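Local coordinates for adapter protein mecA 1 (Bacillus subtilis, PDB 3JTP) that acts as an adaptor that delivers unfolded proteins and the regulator ComK to the ClpC protease, here represented by its ClpC-interacting C-terminal domain, at residues F9-G14 against L43-C48; I20-L25 against S60-Y65; S30-Y35 against H87-I92; Y35-R40 against I73-E78. The protein carries 3 engineered substitutions. All coordinates share one frame; numbering follows the deposited sequence.

Contact 1: residues F9-G14 against L43-C48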
loop_
_atom_site.group_PDB
_atom_site.type_symbol
_atom_site.label_atom_id
_atom_site.label_comp_id
_atom_site.label_asym_id
_atom_site.label_seq_id
_atom_site.Cartn_x
_atom_site.Cartn_y
_atom_site.Cartn_z
ATOM N N PHE A 9 6.435 0.671 -5.971
ATOM C CA PHE A 9 6.919 0.320 -4.645
ATOM C C PHE A 9 6.100 -0.801 -4.043
ATOM O O PHE A 9 4.880 -0.869 -4.233
ATOM C CB PHE A 9 6.872 1.519 -3.699
ATOM C CG PHE A 9 7.910 2.551 -3.980
ATOM C CD1 PHE A 9 9.131 2.520 -3.319
ATOM C CD2 PHE A 9 7.675 3.560 -4.913
ATOM C CE1 PHE A 9 10.108 3.482 -3.585
ATOM C CE2 PHE A 9 8.642 4.524 -5.182
ATOM C CZ PHE A 9 9.857 4.487 -4.520
ATOM N N VAL A 10 6.773 -1.692 -3.324
ATOM C CA VAL A 10 6.059 -2.565 -2.425
ATOM C C VAL A 10 6.411 -2.150 -1.018
ATOM O O VAL A 10 7.585 -2.137 -0.649
ATOM C CB VAL A 10 6.446 -4.006 -2.584
ATOM C CG1 VAL A 10 5.895 -4.789 -1.415
ATOM C CG2 VAL A 10 5.920 -4.555 -3.903
ATOM N N LEU A 11 5.387 -1.822 -0.235
ATOM C CA LEU A 11 5.572 -1.361 1.137
ATOM C C LEU A 11 5.012 -2.406 2.089
ATOM O O LEU A 11 3.946 -2.981 1.833
ATOM C CB LEU A 11 4.858 -0.024 1.349
ATOM C CG LEU A 11 5.176 1.072 0.326
ATOM C CD1 LEU A 11 4.316 2.289 0.578
ATOM C CD2 LEU A 11 6.649 1.449 0.331
ATOM N N ARG A 12 5.718 -2.674 3.183
ATOM C CA ARG A 12 5.231 -3.674 4.113
ATOM C C ARG A 12 4.733 -3.048 5.396
ATOM O O ARG A 12 5.361 -2.122 5.948
ATOM C CB ARG A 12 6.291 -4.717 4.423
ATOM C CG ARG A 12 7.420 -4.229 5.307
ATOM C CD ARG A 12 8.256 -5.425 5.782
ATOM N NE ARG A 12 9.417 -5.007 6.567
ATOM C CZ ARG A 12 10.473 -4.412 6.034
ATOM N NH1 ARG A 12 10.466 -4.172 4.736
ATOM N NH2 ARG A 12 11.509 -4.042 6.790
ATOM N N PHE A 13 3.604 -3.565 5.866
ATOM C CA PHE A 13 2.987 -3.083 7.100
ATOM C C PHE A 13 3.034 -4.164 8.160
ATOM O O PHE A 13 2.680 -5.303 7.897
ATOM C CB PHE A 13 1.527 -2.691 6.854
ATOM C CG PHE A 13 1.358 -1.527 5.923
ATOM C CD1 PHE A 13 0.979 -0.281 6.407
ATOM C CD2 PHE A 13 1.571 -1.675 4.555
ATOM C CE1 PHE A 13 0.810 0.791 5.551
ATOM C CE2 PHE A 13 1.409 -0.592 3.685
ATOM C CZ PHE A 13 1.027 0.643 4.193
ATOM N N GLY A 14 3.444 -3.791 9.366
ATOM C CA GLY A 14 3.477 -4.726 10.475
ATOM C C GLY A 14 2.099 -5.202 10.916
ATOM O O GLY A 14 1.965 -6.291 11.453
ATOM N N LEU A 43 1.556 -3.507 0.398
ATOM C CA LEU A 43 0.796 -2.633 -0.466
ATOM C C LEU A 43 1.596 -2.525 -1.733
ATOM O O LEU A 43 2.659 -1.922 -1.733
ATOM C CB LEU A 43 0.700 -1.231 0.132
ATOM C CG LEU A 43 -0.626 -0.462 0.199
ATOM C CD1 LEU A 43 -0.399 1.044 0.035
ATOM C CD2 LEU A 43 -1.621 -0.969 -0.799
ATOM N N TYR A 44 1.109 -3.076 -2.825
ATOM C CA TYR A 44 1.753 -2.709 -4.072
ATOM C C TYR A 44 1.337 -1.285 -4.458
ATOM O O TYR A 44 0.157 -0.990 -4.567
ATOM C CB TYR A 44 1.434 -3.686 -5.181
ATOM C CG TYR A 44 2.074 -3.286 -6.483
ATOM C CD1 TYR A 44 3.458 -3.277 -6.629
ATOM C CD2 TYR A 44 1.290 -2.917 -7.572
ATOM C CE1 TYR A 44 4.044 -2.898 -7.816
ATOM C CE2 TYR A 44 1.862 -2.548 -8.771
ATOM C CZ TYR A 44 3.230 -2.532 -8.889
ATOM O OH TYR A 44 3.772 -2.154 -10.090
ATOM N N VAL A 45 2.303 -0.401 -4.647
ATOM C CA VAL A 45 1.979 1.003 -4.888
ATOM C C VAL A 45 2.525 1.547 -6.202
ATOM O O VAL A 45 3.739 1.718 -6.352
ATOM C CB VAL A 45 2.501 1.890 -3.771
ATOM C CG1 VAL A 45 2.212 3.359 -4.097
ATOM C CG2 VAL A 45 1.854 1.496 -2.477
ATOM N N ASP A 46 1.624 1.839 -7.136
ATOM C CA ASP A 46 2.009 2.365 -8.438
ATOM C C ASP A 46 1.601 3.815 -8.568
ATOM O O ASP A 46 0.417 4.127 -8.724
ATOM C CB ASP A 46 1.366 1.558 -9.567
ATOM C CG ASP A 46 1.894 1.961 -10.940
ATOM O OD1 ASP A 46 2.781 2.848 -10.990
ATOM O OD2 ASP A 46 1.431 1.390 -11.962
ATOM N N PHE A 47 2.588 4.698 -8.496
ATOM C CA PHE A 47 2.360 6.120 -8.682
ATOM C C PHE A 47 2.321 6.470 -10.179
ATOM O O PHE A 47 2.544 7.619 -10.558
ATOM C CB PHE A 47 3.474 6.908 -7.999
ATOM C CG PHE A 47 3.473 6.803 -6.494
ATOM C CD1 PHE A 47 2.543 7.498 -5.734
ATOM C CD2 PHE A 47 4.423 6.030 -5.836
ATOM C CE1 PHE A 47 2.551 7.421 -4.349
ATOM C CE2 PHE A 47 4.437 5.949 -4.439
ATOM C CZ PHE A 47 3.498 6.646 -3.698
ATOM N N CYS A 48 2.016 5.469 -11.009
ATOM C CA CYS A 48 2.207 5.522 -12.464
ATOM C C CYS A 48 2.632 6.881 -13.002
ATOM O O CYS A 48 3.806 7.084 -13.327
ATOM C CB CYS A 48 0.974 4.998 -13.212
ATOM S SG CYS A 48 -0.550 5.883 -12.862
#
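Val-45 N donates to Phe-9 O at 2.7 Å, the shortest of four backbone bonds joining the segments, and its N-H...O angle of 164° is close to straight. Phe-9 N returns a bond to Val-45 O (2.9 Å), and Leu-11 and Leu-43 exchange a second reciprocal pair, with Leu-43 N to Leu-11 O at 2.8 Å. Both are antiparallel hydrogen-bonded pairs, so the non-hydrogen-bonded pair Val-10/Tyr-44 lies between them. There Val-10 CG2 reaches the edge of the Tyr-44 ring, 3.9 Å from CD1. Side chains on the other face are apolar: Leu-11 CD1 meets Val-45 CG2 at 4.0 Å, and Phe-13 CE2 comes edge-on to Leu-43 CB at 3.7 Å. Just past the end of strand 40-46, the Phe-47 ring offers its edge, at CE2, to Phe-9 CD2 (4.1 Å). Helix 54-65 packs over this apolar face, with Leu-59 on Phe-9 and the engineered Met-62 on Leu-11 and Phe-47; in the sheet, strand 67-68 flanks 8-13, and strand 31-37 flanks 40-46.

Contact 2: residues I20-L25 against S60-Y65; sequences ISLSKL and SIMLEY. Engineered in segment 60-65: Met-62 (natural residue Leu).
Leu-22 and the engineered Met-62 (leucine in the natural protein) meet where helices 16-24 and 54-65 run roughly antiparallel, their local axes 9.5 Å apart. Leu-22 CD1 lies 3.5 Å from Met-62 CG, tighter than usual for two carbons, while CD2 of the same leucine lies 4.0 Å from that CG, so both its methyls bear on one methylene. This position goes with a Leu-22 chi1 of -146°, well off the staggered values, which swings the branch toward the partner helix although its CB does not point there. Met-62 continues from CG as an extended chain. On Tyr-65, CG sits anti to the carbonyl carbon (chi1 -64°), which brings one ring face to helix 16-24: Ser-21 CB makes a CH-pi contact 4.0 Å from the Tyr-65 ring centroid and 27° off its normal. Leu-25 CD2 touches both Tyr-65 CE2 (3.8 Å) and Ile-61 CG2 (3.9 Å), and Leu-22 CG lies 4.2 Å from Tyr-65 CD2. An alanine in place of Leu-22 would probably open a gap beside Met-62 CG and take away the Leu-22 contact at Tyr-65 CD2. On the sheet side, Phe-13 of strand 8-13 touches both Leu-22 and Tyr-65. With contacts made mainly by carbon (the Leu-22 amide N also lies over the Tyr-65 ring) and no hydrogen bond between the segments, the helices are held by shape and apolar burial.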
loop_
_atom_site.group_PDB
_atom_site.type_symbol
_atom_site.label_atom_id
_atom_site.label_comp_id
_atom_site.label_asym_id
_atom_site.label_seq_id
_atom_site.Cartn_x
_atom_site.Cartn_y
_atom_site.Cartn_z
ATOM N N ILE A 20 -5.118 0.679 7.581
ATOM C CA ILE A 20 -6.313 1.502 7.769
ATOM C C ILE A 20 -5.934 2.971 8.043
ATOM O O ILE A 20 -6.457 3.871 7.386
ATOM C CB ILE A 20 -7.196 0.978 8.912
ATOM C CG1 ILE A 20 -7.689 -0.437 8.617
ATOM C CG2 ILE A 20 -8.411 1.898 9.157
ATOM C CD1 ILE A 20 -8.384 -1.076 9.829
ATOM N N SER A 21 -5.030 3.200 9.001
ATOM C CA SER A 21 -4.495 4.542 9.276
ATOM C C SER A 21 -4.022 5.242 8.020
ATOM O O SER A 21 -4.385 6.388 7.788
ATOM C CB SER A 21 -3.335 4.506 10.272
ATOM O OG SER A 21 -3.791 4.169 11.561
ATOM N N LEU A 22 -3.203 4.564 7.212
ATOM C CA LEU A 22 -2.718 5.165 5.977
ATOM C C LEU A 22 -3.882 5.546 5.081
ATOM O O LEU A 22 -3.895 6.623 4.490
ATOM C CB LEU A 22 -1.796 4.221 5.225
ATOM C CG LEU A 22 -0.641 4.853 4.445
ATOM C CD1 LEU A 22 -0.244 3.940 3.284
ATOM C CD2 LEU A 22 -0.952 6.237 3.942
ATOM N N SER A 23 -4.859 4.655 4.973
ATOM C CA SER A 23 -5.970 4.899 4.065
ATOM C C SER A 23 -6.780 6.142 4.449
ATOM O O SER A 23 -7.316 6.826 3.585
ATOM C CB SER A 23 -6.897 3.690 3.982
ATOM O OG SER A 23 -7.801 3.689 5.066
ATOM N N LYS A 24 -6.881 6.427 5.740
ATOM C CA LYS A 24 -7.699 7.547 6.177
ATOM C C LYS A 24 -7.086 8.858 5.686
ATOM O O LYS A 24 -7.786 9.868 5.539
ATOM C CB LYS A 24 -7.838 7.560 7.691
ATOM C CG LYS A 24 -9.032 8.356 8.163
ATOM C CD LYS A 24 -8.935 8.746 9.636
ATOM C CE LYS A 24 -9.373 7.621 10.578
ATOM N NZ LYS A 24 -10.056 8.222 11.789
ATOM N N LEU A 25 -5.782 8.829 5.411
ATOM C CA LEU A 25 -5.041 10.041 5.066
ATOM C C LEU A 25 -5.314 10.586 3.658
ATOM O O LEU A 25 -4.797 11.642 3.275
ATOM C CB LEU A 25 -3.548 9.826 5.290
ATOM C CG LEU A 25 -3.032 10.409 6.609
ATOM C CD1 LEU A 25 -4.183 10.844 7.506
ATOM C CD2 LEU A 25 -2.111 9.459 7.339
ATOM N N SER A 60 6.497 9.625 1.624
ATOM C CA SER A 60 7.024 9.900 2.959
ATOM C C SER A 60 5.980 9.722 4.066
ATOM O O SER A 60 6.328 9.377 5.194
ATOM C CB SER A 60 7.633 11.304 3.032
ATOM O OG SER A 60 6.616 12.294 3.118
ATOM N N ILE A 61 4.706 9.953 3.755
ATOM C CA ILE A 61 3.664 9.654 4.734
ATOM C C ILE A 61 3.379 8.165 4.769
ATOM O O ILE A 61 3.186 7.589 5.843
ATOM C CB ILE A 61 2.369 10.426 4.481
ATOM C CG1 ILE A 61 2.558 11.892 4.869
ATOM C CG2 ILE A 61 1.220 9.823 5.289
ATOM C CD1 ILE A 61 1.553 12.811 4.221
ATOM N N MET A 62 3.368 7.533 3.598
ATOM C CA MET A 62 3.165 6.098 3.550
ATOM C C MET A 62 4.205 5.436 4.436
ATOM O O MET A 62 3.902 4.473 5.132
ATOM C CB MET A 62 3.240 5.565 2.113
ATOM C CG MET A 62 1.964 5.755 1.291
ATOM S SD MET A 62 2.182 5.183 -0.406
ATOM C CE MET A 62 0.549 4.800 -0.900
ATOM N N LEU A 63 5.423 5.972 4.432
ATOM C CA LEU A 63 6.524 5.366 5.179
ATOM C C LEU A 63 6.508 5.665 6.667
ATOM O O LEU A 63 7.468 5.339 7.374
ATOM C CB LEU A 63 7.877 5.798 4.618
ATOM C CG LEU A 63 8.263 5.299 3.234
ATOM C CD1 LEU A 63 9.667 5.782 2.906
ATOM C CD2 LEU A 63 8.171 3.782 3.166
ATOM N N GLU A 64 5.455 6.308 7.158
ATOM C CA GLU A 64 5.303 6.406 8.608
ATOM C C GLU A 64 4.570 5.185 9.124
ATOM O O GLU A 64 4.734 4.791 10.281
ATOM C CB GLU A 64 4.561 7.675 8.999
ATOM C CG GLU A 64 5.353 8.897 8.668
ATOM C CD GLU A 64 5.097 10.023 9.608
ATOM O OE1 GLU A 64 5.803 11.026 9.442
ATOM O OE2 GLU A 64 4.219 9.916 10.500
ATOM N N TYR A 65 3.764 4.594 8.244
ATOM C CA TYR A 65 2.986 3.418 8.575
ATOM C C TYR A 65 3.590 2.138 8.023
ATOM O O TYR A 65 3.199 1.046 8.424
ATOM C CB TYR A 65 1.558 3.607 8.098
ATOM C CG TYR A 65 0.938 4.746 8.839
ATOM C CD1 TYR A 65 0.582 4.607 10.179
ATOM C CD2 TYR A 65 0.782 5.972 8.241
ATOM C CE1 TYR A 65 0.055 5.643 10.892
ATOM C CE2 TYR A 65 0.252 7.032 8.952
ATOM C CZ TYR A 65 -0.107 6.851 10.280
ATOM O OH TYR A 65 -0.634 7.880 10.976
#

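Contact 3: residues S30-Y35 against H87-I92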
loop_
_atom_site.group_PDB
_atom_site.type_symbol
_atom_site.label_atom_id
_atom_site.label_comp_id
_atom_site.label_asym_id
_atom_site.label_seq_id
_atom_site.Cartn_x
_atom_site.Cartn_y
_atom_site.Cartn_z
ATOM N N SER A 30 -2.662 7.086 -6.488
ATOM C CA SER A 30 -3.171 6.354 -7.628
ATOM C C SER A 30 -3.230 4.873 -7.258
ATOM O O SER A 30 -3.627 4.553 -6.135
ATOM C CB SER A 30 -2.362 6.645 -8.891
ATOM O OG SER A 30 -2.625 7.973 -9.327
ATOM N N LYS A 31 -2.821 3.976 -8.156
ATOM C CA LYS A 31 -3.114 2.549 -7.978
ATOM C C LYS A 31 -2.394 1.884 -6.793
ATOM O O LYS A 31 -1.179 1.998 -6.631
ATOM C CB LYS A 31 -2.868 1.774 -9.273
ATOM C CG LYS A 31 -3.548 2.394 -10.484
ATOM C CD LYS A 31 -3.063 1.750 -11.780
ATOM C CE LYS A 31 -3.223 2.681 -12.985
ATOM N NZ LYS A 31 -2.504 2.146 -14.190
ATOM N N THR A 32 -3.172 1.199 -5.967
ATOM C CA THR A 32 -2.627 0.423 -4.872
ATOM C C THR A 32 -3.277 -0.953 -4.891
ATOM O O THR A 32 -4.480 -1.065 -5.110
ATOM C CB THR A 32 -2.849 1.116 -3.515
ATOM O OG1 THR A 32 -4.228 1.497 -3.380
ATOM C CG2 THR A 32 -1.982 2.352 -3.410
ATOM N N THR A 33 -2.466 -1.998 -4.718
ATOM C CA THR A 33 -2.982 -3.352 -4.532
ATOM C C THR A 33 -2.474 -3.893 -3.197
ATOM O O THR A 33 -1.308 -3.712 -2.838
ATOM C CB THR A 33 -2.596 -4.286 -5.717
ATOM O OG1 THR A 33 -3.159 -3.758 -6.923
ATOM C CG2 THR A 33 -3.115 -5.730 -5.507
ATOM N N LEU A 34 -3.364 -4.532 -2.449
ATOM C CA LEU A 34 -3.024 -5.002 -1.114
ATOM C C LEU A 34 -2.980 -6.526 -1.041
ATOM O O LEU A 34 -3.898 -7.194 -1.516
ATOM C CB LEU A 34 -4.021 -4.434 -0.091
ATOM C CG LEU A 34 -3.796 -4.814 1.376
ATOM C CD1 LEU A 34 -2.645 -4.014 2.011
ATOM C CD2 LEU A 34 -5.091 -4.617 2.168
ATOM N N TYR A 35 -1.909 -7.061 -0.450
ATOM C CA TYR A 35 -1.751 -8.495 -0.228
ATOM C C TYR A 35 -1.464 -8.756 1.257
ATOM O O TYR A 35 -1.015 -7.851 1.964
ATOM C CB TYR A 35 -0.557 -9.055 -1.026
ATOM C CG TYR A 35 -0.648 -8.969 -2.529
ATOM C CD1 TYR A 35 -0.956 -10.086 -3.308
ATOM C CD2 TYR A 35 -0.393 -7.775 -3.179
ATOM C CE1 TYR A 35 -1.025 -9.993 -4.696
ATOM C CE2 TYR A 35 -0.462 -7.673 -4.549
ATOM C CZ TYR A 35 -0.777 -8.770 -5.300
ATOM O OH TYR A 35 -0.840 -8.606 -6.659
ATOM N N HIS A 87 -7.545 -0.502 -6.302
ATOM C CA HIS A 87 -8.026 0.622 -5.520
ATOM C C HIS A 87 -8.075 0.284 -4.023
ATOM O O HIS A 87 -9.020 0.629 -3.311
ATOM C CB HIS A 87 -9.365 1.095 -6.100
ATOM C CG HIS A 87 -9.309 1.284 -7.588
ATOM N ND1 HIS A 87 -9.793 0.351 -8.479
ATOM C CD2 HIS A 87 -8.747 2.266 -8.339
ATOM C CE1 HIS A 87 -9.568 0.766 -9.717
ATOM N NE2 HIS A 87 -8.934 1.922 -9.659
ATOM N N ALA A 88 -7.016 -0.375 -3.559
ATOM C CA ALA A 88 -6.973 -0.917 -2.206
ATOM C C ALA A 88 -7.171 0.122 -1.102
ATOM O O ALA A 88 -8.030 -0.045 -0.255
ATOM C CB ALA A 88 -5.682 -1.705 -1.987
ATOM N N LEU A 89 -6.405 1.203 -1.115
ATOM C CA LEU A 89 -6.476 2.160 -0.006
ATOM C C LEU A 89 -7.844 2.836 0.077
ATOM O O LEU A 89 -8.400 2.975 1.171
ATOM C CB LEU A 89 -5.346 3.193 -0.061
ATOM C CG LEU A 89 -3.948 2.722 0.354
ATOM C CD1 LEU A 89 -3.016 3.914 0.411
ATOM C CD2 LEU A 89 -3.934 1.971 1.689
ATOM N N GLU A 90 -8.384 3.233 -1.077
ATOM C CA GLU A 90 -9.747 3.773 -1.155
ATOM C C GLU A 90 -10.771 2.769 -0.611
ATOM O O GLU A 90 -11.705 3.132 0.087
ATOM C CB GLU A 90 -10.128 4.118 -2.611
ATOM C CG GLU A 90 -9.314 5.229 -3.289
ATOM C CD GLU A 90 -8.062 4.713 -3.981
ATOM O OE1 GLU A 90 -7.765 3.507 -3.841
ATOM O OE2 GLU A 90 -7.371 5.512 -4.660
ATOM N N THR A 91 -10.608 1.493 -0.949
ATOM C CA THR A 91 -11.573 0.509 -0.483
ATOM C C THR A 91 -11.450 0.314 1.024
ATOM O O THR A 91 -12.452 0.244 1.728
ATOM C CB THR A 91 -11.434 -0.835 -1.233
ATOM O OG1 THR A 91 -11.682 -0.617 -2.628
ATOM C CG2 THR A 91 -12.435 -1.860 -0.701
ATOM N N ILE A 92 -10.215 0.233 1.517
ATOM C CA ILE A 92 -9.998 0.123 2.954
ATOM C C ILE A 92 -10.565 1.365 3.704
ATOM O O ILE A 92 -11.258 1.240 4.717
ATOM C CB ILE A 92 -8.498 -0.060 3.287
ATOM C CG1 ILE A 92 -7.964 -1.391 2.716
ATOM C CG2 ILE A 92 -8.295 -0.007 4.778
ATOM C CD1 ILE A 92 -8.623 -2.604 3.293
#
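The first turn of helix 88-96, with His-87 at its N-cap position, is received by strand 31-37 through Thr-32. The local axes of strand and helix approach to 7.5 Å at 70°, and Thr-32 and His-87 form a single backbone bridge. Thr-32 then accepts from two successive amides of the helix start. Ala-88 N donates to Thr-32 O at 3.1 Å, almost straight at the hydrogen (168°) but from above the carbonyl plane, and Leu-89 N donates to Thr-32 OG1 at 3.2 Å, equally straight. The hydroxyl can do this because OG1 is tucked between its own backbone N and carbonyl carbon (chi1 50°), facing the helix. Within the turn, His-87 O is gripped twice, by Thr-91 N and by Thr-91 OG1, each at 3.0 Å. Two residues along the strand, Leu-34 CB packs against Ala-88 CB at 3.7 Å, and its CD2 reaches Ile-92 CD1 at 4.2 Å. Thr-33, between Thr-32 and Leu-34 and turned away from the helix, accepts through OG1 from Glu-86 N. Ile-92 in turn lies on Phe-16, Ile-20 and Ser-23 of helix 16-24. Since first-turn amides have no earlier helix carbonyl to bond, Thr-32 supplies acceptors for two of them, and its oxygens probably interact favourably with the positive end of the helix dipole while fixing where that end sits on the strand.

Contact 4: residues Y35-R40 against I73-E78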
loop_
_atom_site.group_PDB
_atom_site.type_symbol
_atom_site.label_atom_id
_atom_site.label_comp_id
_atom_site.label_asym_id
_atom_site.label_seq_id
_atom_site.Cartn_x
_atom_site.Cartn_y
_atom_site.Cartn_z
ATOM N N TYR A 35 -1.909 -7.061 -0.450
ATOM C CA TYR A 35 -1.751 -8.495 -0.228
ATOM C C TYR A 35 -1.464 -8.756 1.257
ATOM O O TYR A 35 -1.015 -7.851 1.964
ATOM C CB TYR A 35 -0.557 -9.055 -1.026
ATOM C CG TYR A 35 -0.648 -8.969 -2.529
ATOM C CD1 TYR A 35 -0.956 -10.086 -3.308
ATOM C CD2 TYR A 35 -0.393 -7.775 -3.179
ATOM C CE1 TYR A 35 -1.025 -9.993 -4.696
ATOM C CE2 TYR A 35 -0.462 -7.673 -4.549
ATOM C CZ TYR A 35 -0.777 -8.770 -5.300
ATOM O OH TYR A 35 -0.840 -8.606 -6.659
ATOM N N SER A 36 -1.690 -9.987 1.724
ATOM C CA SER A 36 -1.051 -10.443 2.968
ATOM C C SER A 36 -0.030 -11.509 2.649
ATOM O O SER A 36 -0.126 -12.177 1.619
ATOM C CB SER A 36 -2.046 -10.997 4.003
ATOM O OG SER A 36 -2.941 -11.945 3.443
ATOM N N PHE A 37 0.932 -11.679 3.549
ATOM C CA PHE A 37 1.967 -12.670 3.371
ATOM C C PHE A 37 2.734 -12.839 4.683
ATOM O O PHE A 37 3.295 -11.882 5.222
ATOM C CB PHE A 37 2.885 -12.260 2.210
ATOM C CG PHE A 37 4.001 -13.229 1.935
ATOM C CD1 PHE A 37 3.733 -14.490 1.415
ATOM C CD2 PHE A 37 5.323 -12.870 2.168
ATOM C CE1 PHE A 37 4.775 -15.396 1.154
ATOM C CE2 PHE A 37 6.370 -13.768 1.907
ATOM C CZ PHE A 37 6.096 -15.029 1.405
ATOM N N GLU A 38 2.722 -14.058 5.214
ATOM C CA GLU A 38 3.496 -14.372 6.401
ATOM C C GLU A 38 3.249 -13.380 7.532
ATOM O O GLU A 38 4.199 -12.864 8.118
ATOM C CB GLU A 38 4.994 -14.353 6.078
ATOM C CG GLU A 38 5.473 -15.461 5.180
ATOM C CD GLU A 38 5.089 -16.828 5.700
ATOM O OE1 GLU A 38 5.163 -17.050 6.937
ATOM O OE2 GLU A 38 4.716 -17.679 4.865
ATOM N N ASN A 39 1.989 -13.101 7.835
ATOM C CA ASN A 39 1.662 -12.293 9.014
ATOM C C ASN A 39 1.772 -10.799 8.784
ATOM O O ASN A 39 1.425 -10.022 9.653
ATOM C CB ASN A 39 2.546 -12.677 10.216
ATOM C CG ASN A 39 2.740 -14.182 10.352
ATOM O OD1 ASN A 39 3.875 -14.673 10.460
ATOM N ND2 ASN A 39 1.632 -14.926 10.332
ATOM N N ARG A 40 2.253 -10.384 7.621
ATOM C CA ARG A 40 2.307 -8.959 7.336
ATOM C C ARG A 40 1.447 -8.565 6.143
ATOM O O ARG A 40 0.903 -9.426 5.456
ATOM C CB ARG A 40 3.748 -8.488 7.204
ATOM C CG ARG A 40 4.545 -8.835 8.444
ATOM C CD ARG A 40 5.561 -7.786 8.811
ATOM N NE ARG A 40 6.784 -7.870 8.022
ATOM C CZ ARG A 40 7.838 -8.608 8.362
ATOM N NH1 ARG A 40 7.799 -9.329 9.477
ATOM N NH2 ARG A 40 8.928 -8.624 7.589
ATOM N N ILE A 73 6.706 -8.569 -6.115
ATOM C CA ILE A 73 5.307 -8.656 -6.477
ATOM C C ILE A 73 4.948 -10.032 -7.051
ATOM O O ILE A 73 3.788 -10.441 -6.975
ATOM C CB ILE A 73 4.907 -7.481 -7.414
ATOM C CG1 ILE A 73 3.497 -7.672 -7.969
ATOM C CG2 ILE A 73 5.953 -7.253 -8.472
ATOM C CD1 ILE A 73 2.425 -7.330 -6.937
ATOM N N HIS A 74 5.942 -10.755 -7.583
ATOM C CA HIS A 74 5.722 -12.124 -8.091
ATOM C C HIS A 74 5.698 -13.151 -6.959
ATOM O O HIS A 74 4.845 -14.040 -6.924
ATOM C CB HIS A 74 6.763 -12.514 -9.151
ATOM C CG HIS A 74 6.720 -11.649 -10.373
ATOM N ND1 HIS A 74 7.769 -10.848 -10.754
ATOM C CD2 HIS A 74 5.738 -11.448 -11.284
ATOM C CE1 HIS A 74 7.442 -10.187 -11.851
ATOM N NE2 HIS A 74 6.213 -10.534 -12.194
ATOM N N ARG A 75 6.651 -13.024 -6.050
ATOM C CA ARG A 75 6.587 -13.700 -4.765
ATOM C C ARG A 75 5.167 -13.618 -4.188
ATOM O O ARG A 75 4.509 -14.643 -3.968
ATOM C CB ARG A 75 7.553 -13.012 -3.808
ATOM C CG ARG A 75 7.517 -13.542 -2.396
ATOM C CD ARG A 75 8.091 -14.928 -2.331
ATOM N NE ARG A 75 9.458 -14.974 -2.837
ATOM C CZ ARG A 75 10.108 -16.100 -3.113
ATOM N NH1 ARG A 75 11.352 -16.048 -3.571
ATOM N NH2 ARG A 75 9.513 -17.276 -2.935
ATOM N N LEU A 76 4.704 -12.390 -3.942
ATOM C CA LEU A 76 3.374 -12.157 -3.385
ATOM C C LEU A 76 2.270 -12.764 -4.244
ATOM O O LEU A 76 1.322 -13.345 -3.718
ATOM C CB LEU A 76 3.116 -10.652 -3.226
ATOM C CG LEU A 76 3.891 -9.888 -2.153
ATOM C CD1 LEU A 76 3.841 -8.398 -2.412
ATOM C CD2 LEU A 76 3.311 -10.208 -0.797
ATOM N N GLU A 77 2.380 -12.620 -5.565
ATOM C CA GLU A 77 1.318 -13.078 -6.469
ATOM C C GLU A 77 1.055 -14.579 -6.385
ATOM O O GLU A 77 -0.052 -15.047 -6.642
ATOM C CB GLU A 77 1.628 -12.704 -7.922
ATOM C CG GLU A 77 0.889 -11.488 -8.450
ATOM C CD GLU A 77 1.256 -11.167 -9.889
ATOM O OE1 GLU A 77 0.345 -10.825 -10.680
ATOM O OE2 GLU A 77 2.453 -11.267 -10.237
ATOM N N GLU A 78 2.072 -15.347 -6.040
ATOM C CA GLU A 78 1.909 -16.793 -6.095
ATOM C C GLU A 78 1.812 -17.413 -4.705
ATOM O O GLU A 78 1.214 -18.481 -4.532
ATOM C CB GLU A 78 3.040 -17.417 -6.909
ATOM C CG GLU A 78 3.261 -16.715 -8.253
ATOM C CD GLU A 78 2.039 -16.783 -9.173
ATOM O OE1 GLU A 78 1.172 -17.664 -8.955
ATOM O OE2 GLU A 78 1.951 -15.956 -10.112
#
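Tyr-35 and Phe-37, in the first arm of the beta-hairpin of strands 31-37 and 40-46 (type I' turn from Phe-37 to Arg-40), pack on helix 73-79; the local strand and helix axes cross at 84°, 8.9 Å apart. The CH-pi interaction belongs to Tyr-35: Leu-76 CB stands over one face of its ring, 4.3 Å from the centroid and 17° off the normal, displaced toward the rim. The tyrosine CG is anti to the carbonyl carbon (chi1 -63°), and from there the ring reaches across the helix. Apolar contacts continue at both ends of that ring. Leu-76 CD2 touches both Tyr-35 CB (4.0 Å) and Phe-37 CB (3.7 Å), and Ile-73 CD1 touches Tyr-35 CE2 at 3.8 Å. The phenol oxygen has only carbon neighbours across the contact, with Tyr-35 OH 3.5 Å from Ile-73 CD1. Replacing Tyr-35 by serine would probably leave Leu-76 CB without a ring beneath it and open a gap beside Ile-73 CD1. Backbone bonding secures the turn, Phe-37 and Arg-40 each donating N to the other's O at 3.0 Å. Farther out, the Phe-37 ring takes Arg-75 CD obliquely, 4.2 Å from CZ.

Along the chain the eight segments run 9-14, 20-25, 30-35, 35-40, 43-48, 60-65, 73-78 and 87-92. Contact 4 is nested within contact 3, which shares Tyr-35 and strand 31-37 with it; the remaining pairs interleave. Contact 1 is central, its centre about 9 Å from that of contact 3 and 11 Å from that of contact 2. Tyr-44 N and Asp-46 N probably bond to Thr-33 O and Lys-31 O, joining contacts 1 and 3 in one antiparallel sheet. Helices 16-24, 54-65 and 88-96 pack on one face of it and helix 73-79 on the other, so contacts 2 and 4 lie about 20 Å apart between centres. Such interleaving ties distant parts of the sequence into one compact ClpC-interacting domain.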